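Local structure of fructokinase (Vibrio cholerae serotype O1, 5EYN) at residues A[120-124]-A[144-148]; A[66-72]-A[92-98]; A[137-143]-A[168-174]; A[40-44]-A[75-79]. The protein catalyses the ATP-dependent phosphorylation of fructose, as a metal-binding member of the PfkB family of carbohydrate kinases. One frame throughout, in Å; residues are numbered along the deposited sequence.

Contact 1. Residues A[120-124]-A[144-148]; sequences SADQF and IALAN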
loop_
_atom_site.group_PDB
_atom_site.type_symbol
_atom_site.label_atom_id
_atom_site.label_comp_id
_atom_site.label_asym_id
_atom_site.label_seq_id
_atom_site.Cartn_x
_atom_site.Cartn_y
_atom_site.Cartn_z
ATOM N N SER A 120 -5.753 8.016 2.214
ATOM C CA SER A 120 -4.659 7.907 3.163
ATOM C C SER A 120 -4.796 8.948 4.279
ATOM O O SER A 120 -5.686 9.808 4.250
ATOM C CB SER A 120 -3.325 8.061 2.432
ATOM O OG SER A 120 -3.334 9.227 1.616
ATOM N N ALA A 121 -3.919 8.853 5.265
ATOM C CA ALA A 121 -4.026 9.637 6.477
ATOM C C ALA A 121 -4.107 11.140 6.234
ATOM O O ALA A 121 -4.807 11.855 6.950
ATOM C CB ALA A 121 -2.835 9.332 7.380
ATOM N N ASP A 122 -3.356 11.616 5.253
ATOM C CA ASP A 122 -3.301 13.039 4.944
ATOM C C ASP A 122 -4.656 13.596 4.540
ATOM O O ASP A 122 -4.894 14.786 4.696
ATOM C CB ASP A 122 -2.264 13.290 3.831
ATOM C CG ASP A 122 -2.460 12.374 2.656
ATOM O OD1 ASP A 122 -3.047 12.809 1.647
ATOM O OD2 ASP A 122 -2.047 11.195 2.752
ATOM N N GLN A 123 -5.536 12.741 4.034
ATOM C CA GLN A 123 -6.875 13.167 3.645
ATOM C C GLN A 123 -7.756 13.534 4.836
ATOM O O GLN A 123 -8.839 14.107 4.670
ATOM C CB GLN A 123 -7.552 12.084 2.792
ATOM C CG GLN A 123 -6.834 11.831 1.482
ATOM C CD GLN A 123 -6.831 13.055 0.603
ATOM O OE1 GLN A 123 -7.847 13.403 0.032
ATOM N NE2 GLN A 123 -5.683 13.721 0.490
ATOM N N PHE A 124 -7.258 13.252 6.035
ATOM C CA PHE A 124 -7.991 13.518 7.265
ATOM C C PHE A 124 -7.436 14.687 8.071
ATOM O O PHE A 124 -7.754 14.848 9.244
ATOM C CB PHE A 124 -8.083 12.230 8.080
ATOM C CG PHE A 124 -8.874 11.181 7.373
ATOM C CD1 PHE A 124 -8.264 10.288 6.512
ATOM C CD2 PHE A 124 -10.251 11.135 7.510
ATOM C CE1 PHE A 124 -9.002 9.357 5.833
ATOM C CE2 PHE A 124 -10.990 10.208 6.833
ATOM C CZ PHE A 124 -10.371 9.308 5.999
ATOM N N ILE A 144 -3.654 17.136 -4.135
ATOM C CA ILE A 144 -4.074 15.980 -3.378
ATOM C C ILE A 144 -4.667 16.435 -2.040
ATOM O O ILE A 144 -5.592 15.809 -1.518
ATOM C CB ILE A 144 -2.935 14.961 -3.214
ATOM C CG1 ILE A 144 -2.878 14.084 -4.457
ATOM C CG2 ILE A 144 -3.125 14.092 -1.961
ATOM C CD1 ILE A 144 -1.788 13.037 -4.420
ATOM N N ALA A 145 -4.171 17.533 -1.489
ATOM C CA ALA A 145 -4.696 18.028 -0.225
ATOM C C ALA A 145 -6.149 18.469 -0.348
ATOM O O ALA A 145 -6.850 18.549 0.652
ATOM C CB ALA A 145 -3.839 19.181 0.273
ATOM N N LEU A 146 -6.576 18.741 -1.573
ATOM C CA LEU A 146 -7.931 19.170 -1.867
ATOM C C LEU A 146 -8.806 18.028 -2.340
ATOM O O LEU A 146 -9.954 18.244 -2.673
ATOM C CB LEU A 146 -7.894 20.214 -2.974
ATOM C CG LEU A 146 -6.903 21.358 -2.754
ATOM C CD1 LEU A 146 -6.945 22.322 -3.926
ATOM C CD2 LEU A 146 -7.181 22.085 -1.437
ATOM N N ALA A 147 -8.285 16.806 -2.402
ATOM C CA ALA A 147 -9.029 15.748 -3.073
ATOM C C ALA A 147 -10.285 15.309 -2.337
ATOM O O ALA A 147 -11.298 15.058 -2.981
ATOM C CB ALA A 147 -8.125 14.540 -3.370
ATOM N N ASN A 148 -10.196 15.153 -1.018
ATOM C CA ASN A 148 -11.327 14.670 -0.235
ATOM C C ASN A 148 -11.420 15.431 1.059
ATOM O O ASN A 148 -10.464 16.059 1.489
ATOM C CB ASN A 148 -11.183 13.184 0.068
ATOM C CG ASN A 148 -11.026 12.360 -1.177
ATOM O OD1 ASN A 148 -11.997 12.060 -1.880
ATOM N ND2 ASN A 148 -9.803 11.982 -1.461
#
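Gln123 and Asn148 mark the nearest approach of the two backbones, their CA atoms 6.1 Å apart, where a short 3-10 turn at 121-123 faces the loop 144-148 that leads from strand 138-142 towards helix 151-165. No backbone bond joins the segments; the work falls to one primary amide. The side chain of Gln123 starts beside its own backbone N (chi1 -63°) and folds again at chi2, which lays the amide across Ile144 at about a right angle. Its NE2 donates almost straight to Ile144 O, at 2.9 Å, and also to Asp122 OD1, at 3.0 Å; both acceptors lie close to the amide plane. At the other end of the group, Gln123 OE1 takes a bond of 2.8 Å from Asn148 ND2, with the two amide planes 89° apart. Ile144 O is gripped twice, since Gln123 NE2 comes from above one face of its carbonyl plane and Ala147 N from the other. Asp122 is itself steadied by Ser120 OG, which meets OD2 on the syn side at 2.6 Å, and Asn148 ND2 has a second acceptor in Val179 O, while Asn148 OD1 receives Ser181 OG. The methyl Ile144 CG2 lies against the polar ends, 3.6 Å from Gln123 NE2 and 3.8 Å from Asp122 OD1. Two acceptors at the nitrogen and a donor at the oxygen define the orientation of this buried amide, and a flipped group would set oxygen against oxygen. The network thus probably helps to position Ile144, whose side chain touches the bound fructose.

Contact 2. Residues A[66-72]-A[92-98]; sequences RVGNDPF and FDPVHRT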
loop_
_atom_site.group_PDB
_atom_site.type_symbol
_atom_site.label_atom_id
_atom_site.label_comp_id
_atom_site.label_asym_id
_atom_site.label_seq_id
_atom_site.Cartn_x
_atom_site.Cartn_y
_atom_site.Cartn_z
ATOM N N ARG A 66 -0.794 14.937 8.179
ATOM C CA ARG A 66 -0.955 13.641 8.820
ATOM C C ARG A 66 -0.383 12.531 7.971
ATOM O O ARG A 66 -0.604 12.474 6.762
ATOM C CB ARG A 66 -2.421 13.299 9.049
ATOM C CG ARG A 66 -3.110 14.195 10.030
ATOM C CD ARG A 66 -4.506 13.728 10.371
ATOM N NE ARG A 66 -5.066 14.648 11.344
ATOM C CZ ARG A 66 -5.679 14.307 12.469
ATOM N NH1 ARG A 66 -5.852 13.031 12.799
ATOM N NH2 ARG A 66 -6.140 15.258 13.268
ATOM N N VAL A 67 0.349 11.646 8.631
ATOM C CA VAL A 67 0.657 10.334 8.085
ATOM C C VAL A 67 0.040 9.276 8.985
ATOM O O VAL A 67 -0.608 9.598 9.975
ATOM C CB VAL A 67 2.171 10.102 7.972
ATOM C CG1 VAL A 67 2.761 10.992 6.883
ATOM C CG2 VAL A 67 2.861 10.314 9.321
ATOM N N GLY A 68 0.205 8.012 8.626
ATOM C CA GLY A 68 -0.337 6.953 9.441
ATOM C C GLY A 68 0.610 6.511 10.531
ATOM O O GLY A 68 1.819 6.709 10.431
ATOM N N ASN A 69 0.040 5.914 11.570
ATOM C CA ASN A 69 0.802 5.270 12.623
ATOM C C ASN A 69 1.211 3.895 12.132
ATOM O O ASN A 69 0.610 2.880 12.490
ATOM C CB ASN A 69 -0.044 5.161 13.884
ATOM C CG ASN A 69 0.743 4.668 15.070
ATOM O OD1 ASN A 69 1.962 4.514 15.001
ATOM N ND2 ASN A 69 0.050 4.416 16.175
ATOM N N ASP A 70 2.223 3.889 11.274
ATOM C CA ASP A 70 2.696 2.679 10.628
ATOM C C ASP A 70 4.148 2.908 10.251
ATOM O O ASP A 70 4.653 4.034 10.358
ATOM C CB ASP A 70 1.836 2.330 9.399
ATOM C CG ASP A 70 1.570 3.521 8.507
ATOM O OD1 ASP A 70 0.381 3.833 8.276
ATOM O OD2 ASP A 70 2.535 4.142 8.025
ATOM N N PRO A 71 4.839 1.842 9.833
ATOM C CA PRO A 71 6.268 2.006 9.555
ATOM C C PRO A 71 6.532 3.050 8.479
ATOM O O PRO A 71 7.519 3.760 8.563
ATOM C CB PRO A 71 6.692 0.600 9.105
ATOM C CG PRO A 71 5.784 -0.302 9.853
ATOM C CD PRO A 71 4.447 0.419 9.848
ATOM N N PHE A 72 5.657 3.166 7.488
ATOM C CA PHE A 72 5.885 4.128 6.424
ATOM C C PHE A 72 5.754 5.564 6.948
ATOM O O PHE A 72 6.531 6.457 6.570
ATOM C CB PHE A 72 4.943 3.895 5.250
ATOM C CG PHE A 72 5.324 2.725 4.379
ATOM C CD1 PHE A 72 6.431 1.928 4.660
ATOM C CD2 PHE A 72 4.576 2.442 3.260
ATOM C CE1 PHE A 72 6.757 0.870 3.836
ATOM C CE2 PHE A 72 4.897 1.383 2.441
ATOM C CZ PHE A 72 5.984 0.592 2.732
ATOM N N PHE A 92 0.422 11.747 13.532
ATOM C CA PHE A 92 0.009 10.418 13.146
ATOM C C PHE A 92 -1.487 10.304 13.333
ATOM O O PHE A 92 -2.003 10.508 14.438
ATOM C CB PHE A 92 0.778 9.395 13.980
ATOM C CG PHE A 92 2.256 9.475 13.767
ATOM C CD1 PHE A 92 2.862 8.701 12.794
ATOM C CD2 PHE A 92 3.028 10.367 14.488
ATOM C CE1 PHE A 92 4.215 8.786 12.568
ATOM C CE2 PHE A 92 4.396 10.456 14.268
ATOM C CZ PHE A 92 4.986 9.666 13.305
ATOM N N ASP A 93 -2.194 10.033 12.244
ATOM C CA ASP A 93 -3.621 9.753 12.340
ATOM C C ASP A 93 -3.817 8.444 13.085
ATOM O O ASP A 93 -3.052 7.491 12.887
ATOM C CB ASP A 93 -4.251 9.640 10.956
ATOM C CG ASP A 93 -5.758 9.581 11.015
ATOM O OD1 ASP A 93 -6.382 10.657 11.081
ATOM O OD2 ASP A 93 -6.321 8.466 11.010
ATOM N N PRO A 94 -4.842 8.386 13.943
ATOM C CA PRO A 94 -5.042 7.172 14.742
ATOM C C PRO A 94 -5.507 5.947 13.949
ATOM O O PRO A 94 -5.314 4.826 14.410
ATOM C CB PRO A 94 -6.112 7.597 15.760
ATOM C CG PRO A 94 -6.773 8.784 15.165
ATOM C CD PRO A 94 -5.740 9.482 14.358
ATOM N N VAL A 95 -6.088 6.154 12.776
ATOM C CA VAL A 95 -6.787 5.075 12.080
ATOM C C VAL A 95 -6.245 4.795 10.677
ATOM O O VAL A 95 -6.100 3.649 10.272
ATOM C CB VAL A 95 -8.303 5.408 11.987
ATOM C CG1 VAL A 95 -9.017 4.481 11.001
ATOM C CG2 VAL A 95 -8.947 5.348 13.367
ATOM N N HIS A 96 -5.959 5.843 9.929
ATOM C CA HIS A 96 -5.682 5.701 8.511
ATOM C C HIS A 96 -4.199 5.530 8.213
ATOM O O HIS A 96 -3.351 5.997 8.947
ATOM C CB HIS A 96 -6.273 6.901 7.779
ATOM C CG HIS A 96 -7.741 7.040 7.997
ATOM N ND1 HIS A 96 -8.655 6.263 7.324
ATOM C CD2 HIS A 96 -8.453 7.829 8.835
ATOM C CE1 HIS A 96 -9.872 6.572 7.735
ATOM N NE2 HIS A 96 -9.778 7.528 8.644
ATOM N N ARG A 97 -3.912 4.859 7.109
ATOM C CA ARG A 97 -2.573 4.482 6.728
ATOM C C ARG A 97 -1.882 5.541 5.878
ATOM O O ARG A 97 -2.507 6.324 5.172
ATOM C CB ARG A 97 -2.647 3.165 5.959
ATOM C CG ARG A 97 -2.950 1.974 6.863
ATOM C CD ARG A 97 -1.657 1.450 7.420
ATOM N NE ARG A 97 -1.852 0.520 8.507
ATOM C CZ ARG A 97 -1.834 0.847 9.787
ATOM N NH1 ARG A 97 -1.644 2.106 10.161
ATOM N NH2 ARG A 97 -2.019 -0.094 10.702
ATOM N N THR A 98 -0.560 5.544 5.958
ATOM C CA THR A 98 0.283 6.380 5.119
ATOM C C THR A 98 0.150 6.047 3.647
ATOM O O THR A 98 0.110 4.878 3.244
ATOM C CB THR A 98 1.741 6.219 5.530
ATOM O OG1 THR A 98 1.858 6.516 6.918
ATOM C CG2 THR A 98 2.662 7.127 4.727
HETATM O O HOH W 1 -2.866 5.297 11.491
#
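Val67 pairs in parallel with Phe92, CA to CA 5.1 Å, at the C-terminal ends of strands 61-68 and 86-93, the two strands of a beta-alpha-beta unit whose helix, 71-82, starts within 66-72. Asp93 N donates to Val67 O at 2.8 Å, and beside this bond Val67 CG2 lies against the Phe92 ring, both side chains pointing the same way. Beyond the strands Asp70 takes over. It is the N-cap of helix 71-82, and with CG turned between the backbone N and the carbonyl carbon (chi1 46°) its carboxylate reaches Thr98 with both oxygens: OD1 accepts Thr98 N at 3.0 Å, and OD2 uses its syn lone pair for Thr98 OG1 at 2.7 Å while also accepting Gly73 N of the helix. That same hydroxyl oxygen accepts Gly68 N at 2.8 Å, so Thr98 OG1 relays between strand end and helix cap. Arg97 NH1 meets the anti lone pair of Asp70 OD1 in a longer salt bridge of 3.3 Å, but the guanidinium has its stronger partner through NH2, in Glu178 of the second subunit. Arg66 NH1 makes a bent salt bridge to Asp93 OD1; Arg66 also pairs with Asp129. A water completes the join, accepting from Asn69 N and donating to Asp93 O at 2.6 Å and to His96 O at 2.7 Å.

Contact 3. Residues A[137-143]-A[168-174]; sequences EWLHVCS and YVSFDPN. With CA (calcium ion), chain C.
Backbone bonds tie Glu137 to Tyr168 and then run in unbroken parallel register from Trp138 beside Tyr168 to Val141 beside Phe171, the strand axes 4.6 Å apart and inclined by 20°. Past the strands, Pro173 O is held from opposite faces of its carbonyl plane by the N and the OG of Ser143, the hydroxyl at 2.6 Å.

Aromatic packing occupies the N-terminal end of the two strands. Tyr168 CB sits squarely over the six-membered ring of Trp138, 3.4 Å from its centroid, a CH-pi contact, and Trp282 meets both rings edge-to-face. On the other side of the sheet Val141 CG1 touches Phe171 CD1, next to helix 186-194.

Polar side chains line the Trp138 side further along. With chi1 near 180° in both, His140 ND1 and Ser170 OG come together at 2.8 Å, the oxygen at the ring edge near its plane, and a water links His140 NE2 to Asp172 OD2. Asn174 ND2 points straight at Cys142 SG, 3.5 Å away and in the amide plane, although its stronger partner is Asp266.

Metal bonds close the series. Asn174 OD1 binds the calcium ion at 2.3 Å. One of the metal's waters donates to Asp172 OD1 and another probably to OD2, which makes Asp172 a second-shell residue of the calcium site. Asn174 also touches fructose and beryllium trifluoride. The pair belongs to a beta-alpha-beta unit of the central sheet of this ribokinase-clan fold, and the loop after strand 168-172 carries Asn174 into the calcium and fructose site.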
loop_
_atom_site.group_PDB
_atom_site.type_symbol
_atom_site.label_atom_id
_atom_site.label_comp_id
_atom_site.label_asym_id
_atom_site.label_seq_id
_atom_site.Cartn_x
_atom_site.Cartn_y
_atom_site.Cartn_z
ATOM N N GLU A 137 5.453 34.694 5.765
ATOM C CA GLU A 137 5.692 33.282 5.540
ATOM C C GLU A 137 5.049 32.838 4.237
ATOM O O GLU A 137 4.183 33.518 3.684
ATOM C CB GLU A 137 5.168 32.451 6.712
ATOM C CG GLU A 137 5.969 32.654 7.993
ATOM C CD GLU A 137 5.470 31.798 9.147
ATOM O OE1 GLU A 137 4.299 31.375 9.126
ATOM O OE2 GLU A 137 6.248 31.561 10.088
ATOM N N TRP A 138 5.476 31.671 3.772
ATOM C CA TRP A 138 4.910 31.031 2.590
ATOM C C TRP A 138 4.177 29.765 3.000
ATOM O O TRP A 138 4.551 29.102 3.964
ATOM C CB TRP A 138 6.014 30.668 1.576
ATOM C CG TRP A 138 6.493 31.832 0.808
ATOM C CD1 TRP A 138 7.420 32.750 1.189
ATOM C CD2 TRP A 138 6.043 32.223 -0.487
ATOM N NE1 TRP A 138 7.574 33.697 0.204
ATOM C CE2 TRP A 138 6.739 33.392 -0.839
ATOM C CE3 TRP A 138 5.109 31.701 -1.386
ATOM C CZ2 TRP A 138 6.525 34.052 -2.037
ATOM C CZ3 TRP A 138 4.896 32.359 -2.580
ATOM C CH2 TRP A 138 5.597 33.527 -2.891
ATOM N N LEU A 139 3.133 29.446 2.243
ATOM C CA LEU A 139 2.446 28.167 2.345
ATOM C C LEU A 139 2.366 27.578 0.947
ATOM O O LEU A 139 1.876 28.238 0.033
ATOM C CB LEU A 139 1.032 28.359 2.897
ATOM C CG LEU A 139 0.142 27.115 2.917
ATOM C CD1 LEU A 139 0.659 26.101 3.899
ATOM C CD2 LEU A 139 -1.285 27.521 3.269
ATOM N N HIS A 140 2.850 26.346 0.779
ATOM C CA HIS A 140 2.735 25.647 -0.493
ATOM C C HIS A 140 1.837 24.425 -0.373
ATOM O O HIS A 140 1.951 23.649 0.582
ATOM C CB HIS A 140 4.109 25.211 -0.985
ATOM C CG HIS A 140 4.079 24.469 -2.275
ATOM N ND1 HIS A 140 3.808 25.088 -3.477
ATOM C CD2 HIS A 140 4.226 23.150 -2.553
ATOM C CE1 HIS A 140 3.814 24.187 -4.444
ATOM N NE2 HIS A 140 4.081 23.004 -3.914
ATOM N N VAL A 141 0.955 24.289 -1.362
ATOM C CA VAL A 141 -0.099 23.282 -1.409
ATOM C C VAL A 141 -0.148 22.637 -2.790
ATOM O O VAL A 141 0.108 23.309 -3.786
ATOM C CB VAL A 141 -1.503 23.964 -1.110
ATOM C CG1 VAL A 141 -2.663 22.986 -1.224
ATOM C CG2 VAL A 141 -1.491 24.648 0.249
ATOM N N CYS A 142 -0.494 21.347 -2.825
ATOM C CA CYS A 142 -0.786 20.604 -4.054
ATOM C C CYS A 142 -2.208 20.073 -4.010
ATOM O O CYS A 142 -2.841 20.051 -2.954
ATOM C CB CYS A 142 0.189 19.444 -4.258
ATOM S SG CYS A 142 1.924 19.940 -4.410
ATOM N N SER A 143 -2.715 19.634 -5.147
ATOM C CA SER A 143 -4.127 19.302 -5.209
ATOM C C SER A 143 -4.543 18.064 -4.446
ATOM O O SER A 143 -5.724 17.940 -4.141
ATOM C CB SER A 143 -4.625 19.208 -6.641
ATOM O OG SER A 143 -4.111 18.064 -7.261
ATOM N N TYR A 168 2.098 34.376 2.059
ATOM C CA TYR A 168 1.986 34.171 0.627
ATOM C C TYR A 168 1.667 32.715 0.370
ATOM O O TYR A 168 2.083 31.832 1.122
ATOM C CB TYR A 168 3.296 34.538 -0.065
ATOM C CG TYR A 168 3.743 35.937 0.240
ATOM C CD1 TYR A 168 3.027 37.017 -0.230
ATOM C CD2 TYR A 168 4.881 36.177 0.985
ATOM C CE1 TYR A 168 3.415 38.312 0.045
ATOM C CE2 TYR A 168 5.273 37.467 1.281
ATOM C CZ TYR A 168 4.537 38.535 0.800
ATOM O OH TYR A 168 4.930 39.831 1.079
ATOM N N VAL A 169 0.942 32.470 -0.713
ATOM C CA VAL A 169 0.454 31.142 -1.031
ATOM C C VAL A 169 0.947 30.692 -2.391
ATOM O O VAL A 169 0.783 31.383 -3.391
ATOM C CB VAL A 169 -1.090 31.118 -1.019
ATOM C CG1 VAL A 169 -1.596 29.745 -1.436
ATOM C CG2 VAL A 169 -1.609 31.505 0.349
ATOM N N SER A 170 1.571 29.520 -2.395
ATOM C CA SER A 170 2.023 28.860 -3.602
ATOM C C SER A 170 1.178 27.608 -3.816
ATOM O O SER A 170 0.899 26.877 -2.873
ATOM C CB SER A 170 3.499 28.495 -3.428
ATOM O OG SER A 170 4.011 27.666 -4.457
ATOM N N PHE A 171 0.787 27.360 -5.057
ATOM C CA PHE A 171 -0.027 26.209 -5.400
ATOM C C PHE A 171 0.521 25.547 -6.653
ATOM O O PHE A 171 0.809 26.219 -7.647
ATOM C CB PHE A 171 -1.481 26.669 -5.609
ATOM C CG PHE A 171 -2.457 25.560 -5.916
ATOM C CD1 PHE A 171 -2.575 24.470 -5.084
ATOM C CD2 PHE A 171 -3.271 25.624 -7.033
ATOM C CE1 PHE A 171 -3.459 23.459 -5.363
ATOM C CE2 PHE A 171 -4.173 24.628 -7.301
ATOM C CZ PHE A 171 -4.251 23.537 -6.475
ATOM N N ASP A 172 0.702 24.234 -6.577
ATOM C CA ASP A 172 1.101 23.418 -7.720
ATOM C C ASP A 172 0.043 22.334 -7.817
ATOM O O ASP A 172 0.022 21.427 -7.000
ATOM C CB ASP A 172 2.483 22.803 -7.470
ATOM C CG ASP A 172 2.922 21.830 -8.534
ATOM O OD1 ASP A 172 2.150 21.538 -9.458
ATOM O OD2 ASP A 172 4.057 21.339 -8.400
ATOM N N PRO A 173 -0.878 22.463 -8.778
ATOM C CA PRO A 173 -1.949 21.464 -8.836
ATOM C C PRO A 173 -1.423 20.024 -8.723
ATOM O O PRO A 173 -1.952 19.258 -7.929
ATOM C CB PRO A 173 -2.628 21.781 -10.166
ATOM C CG PRO A 173 -2.512 23.294 -10.256
ATOM C CD PRO A 173 -1.140 23.610 -9.670
ATOM N N ASN A 174 -0.401 19.653 -9.474
ATOM C CA ASN A 174 0.198 18.342 -9.291
ATOM C C ASN A 174 -0.896 17.274 -9.315
ATOM O O ASN A 174 -1.094 16.505 -8.371
ATOM C CB ASN A 174 0.973 18.290 -7.972
ATOM C CG ASN A 174 2.367 17.806 -8.141
ATOM O OD1 ASN A 174 2.715 17.191 -9.156
ATOM N ND2 ASN A 174 3.203 18.129 -7.171
HETATM CA CA CA C . 4.174 17.726 -10.876
HETATM O O HOH W 2 4.883 20.908 -5.809
HETATM O O HOH W 3 2.993 19.887 -11.404
HETATM O O HOH W 4 5.357 19.152 -9.401
HETATM O O HOH W 5 5.747 17.912 -12.714
HETATM O O HOH W 6 2.327 16.699 -12.076
#

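Contact 4. Residues A[40-44]-A[75-79]; sequences LKCPG and FMQQT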
loop_
_atom_site.group_PDB
_atom_site.type_symbol
_atom_site.label_atom_id
_atom_site.label_comp_id
_atom_site.label_asym_id
_atom_site.label_seq_id
_atom_site.Cartn_x
_atom_site.Cartn_y
_atom_site.Cartn_z
ATOM N N LEU A 40 12.570 -0.104 -4.670
ATOM C CA LEU A 40 13.197 0.805 -3.735
ATOM C C LEU A 40 12.111 1.411 -2.886
ATOM O O LEU A 40 11.055 1.773 -3.396
ATOM C CB LEU A 40 13.880 1.935 -4.486
ATOM C CG LEU A 40 15.237 1.627 -5.102
ATOM C CD1 LEU A 40 15.596 2.711 -6.098
ATOM C CD2 LEU A 40 16.288 1.512 -4.006
ATOM N N LYS A 41 12.386 1.542 -1.597
ATOM C CA LYS A 41 11.501 2.225 -0.669
ATOM C C LYS A 41 11.955 3.682 -0.628
ATOM O O LYS A 41 12.901 4.020 0.066
ATOM C CB LYS A 41 11.612 1.610 0.717
ATOM C CG LYS A 41 10.704 2.253 1.739
ATOM C CD LYS A 41 10.927 1.720 3.137
ATOM C CE LYS A 41 12.071 2.391 3.825
ATOM N NZ LYS A 41 12.312 1.724 5.127
ATOM N N CYS A 42 11.303 4.545 -1.391
ATOM C CA CYS A 42 11.756 5.929 -1.545
ATOM C C CYS A 42 10.801 6.909 -0.845
ATOM O O CYS A 42 9.567 6.852 -1.019
ATOM C CB CYS A 42 11.815 6.307 -3.017
ATOM S SG CYS A 42 13.099 5.429 -3.903
ATOM N N PRO A 43 11.350 7.815 -0.043
ATOM C CA PRO A 43 10.483 8.849 0.534
ATOM C C PRO A 43 10.002 9.767 -0.561
ATOM O O PRO A 43 10.744 10.107 -1.492
ATOM C CB PRO A 43 11.411 9.572 1.495
ATOM C CG PRO A 43 12.803 9.379 0.909
ATOM C CD PRO A 43 12.781 8.015 0.285
ATOM N N GLY A 44 8.758 10.197 -0.451
ATOM C CA GLY A 44 8.162 11.013 -1.476
ATOM C C GLY A 44 6.947 11.741 -0.941
ATOM O O GLY A 44 6.793 11.955 0.267
ATOM N N PHE A 75 8.787 6.288 8.876
ATOM C CA PHE A 75 9.881 6.481 7.930
ATOM C C PHE A 75 9.842 7.893 7.357
ATOM O O PHE A 75 10.876 8.519 7.175
ATOM C CB PHE A 75 9.779 5.440 6.824
ATOM C CG PHE A 75 10.740 5.639 5.686
ATOM C CD1 PHE A 75 12.098 5.435 5.851
ATOM C CD2 PHE A 75 10.272 6.001 4.438
ATOM C CE1 PHE A 75 12.962 5.596 4.787
ATOM C CE2 PHE A 75 11.135 6.148 3.371
ATOM C CZ PHE A 75 12.481 5.952 3.553
ATOM N N MET A 76 8.651 8.412 7.083
ATOM C CA MET A 76 8.553 9.776 6.567
ATOM C C MET A 76 8.896 10.817 7.639
ATOM O O MET A 76 9.560 11.818 7.351
ATOM C CB MET A 76 7.190 10.059 5.919
ATOM C CG MET A 76 6.988 9.245 4.635
ATOM S SD MET A 76 8.357 9.376 3.464
ATOM C CE MET A 76 8.330 11.094 3.077
ATOM N N GLN A 77 8.466 10.579 8.876
ATOM C CA GLN A 77 8.900 11.439 9.977
ATOM C C GLN A 77 10.418 11.440 10.083
ATOM O O GLN A 77 11.040 12.500 10.235
ATOM C CB GLN A 77 8.300 10.968 11.300
ATOM C CG GLN A 77 8.728 11.786 12.508
ATOM C CD GLN A 77 8.231 11.191 13.816
ATOM O OE1 GLN A 77 8.290 9.976 14.025
ATOM N NE2 GLN A 77 7.725 12.046 14.699
ATOM N N GLN A 78 11.014 10.255 10.029
ATOM C CA GLN A 78 12.470 10.135 10.134
ATOM C C GLN A 78 13.157 10.880 8.994
ATOM O O GLN A 78 14.181 11.540 9.183
ATOM C CB GLN A 78 12.898 8.660 10.099
ATOM C CG GLN A 78 14.386 8.450 10.361
ATOM C CD GLN A 78 14.780 8.950 11.730
ATOM O OE1 GLN A 78 14.234 8.508 12.742
ATOM N NE2 GLN A 78 15.715 9.888 11.775
ATOM N N THR A 79 12.595 10.756 7.800
ATOM C CA THR A 79 13.163 11.397 6.631
ATOM C C THR A 79 13.149 12.916 6.801
ATOM O O THR A 79 14.160 13.587 6.594
ATOM C CB THR A 79 12.405 11.004 5.342
ATOM O OG1 THR A 79 12.541 9.596 5.094
ATOM C CG2 THR A 79 12.914 11.779 4.136
#
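Lys41 reaches over the ring of Phe75, where strand 40-44 passes helix 75-79 at 63° with axes 9.1 Å apart. The lysine chain leaves its backbone fully extended through chi1 and chi2 and then turns at chi3 (83°), which brings CE down over the middle of the ring, 3.5 Å from the centroid; NZ follows at 4.2 Å, still above the face, so a CH-pi contact and a cation-pi contact share one surface. Phe75 holds its ring there with CG opposite the backbone N (chi1 172°), the two side chains sliding past each other in opposite directions. Over the ring's opposite face stands Thr79 OG1, fixed by its bond of 2.9 Å to Phe75 O one helical turn back. The ring edge is turned to the Cys42-Pro43 peptide, and Pro43 CD lies 3.9 Å from Phe75 CZ. Met76 curls at both chi2 and chi3, setting SD 3.6 Å from Pro43 CB and CE 3.3 Å from Gly44 O. Thr79 CG2 completes the seat of the proline at 3.8 Å from Pro43 CB. No hydrogen bond crosses the contact. Helix 71-82 thus backs strand 38-44, outermost in its four-stranded sheet within this chain, with Val29 of strand 28-33 touching both Lys41 and Phe75, Met309 covering Pro43 and Thr79, and Leu40 pairing antiparallel with a strand of the second subunit, which carries the sheet across the dimer interface.

Contact 4 opens first along the chain and its segments alternate with those of contact 2; contacts 1 and 3 follow, again with segments alternating. Helix 71-82 serves both 2 and 4, whose centres lie 13 Å apart and which both touch the second subunit. Contacts 2 and 3 belong to the same nine-stranded sheet but are 23 Å apart between centres. Contact 1 bridges them: it stacks Phe124 on His96 of contact 2 and packs Leu146 on Phe171 of contact 3. Gly44, Ile144 and Asn174 bring contacts 4, 1 and 3 to the fructose pocket, consistent with a sugar site built between the core sheet and the smaller dimer-forming sheet.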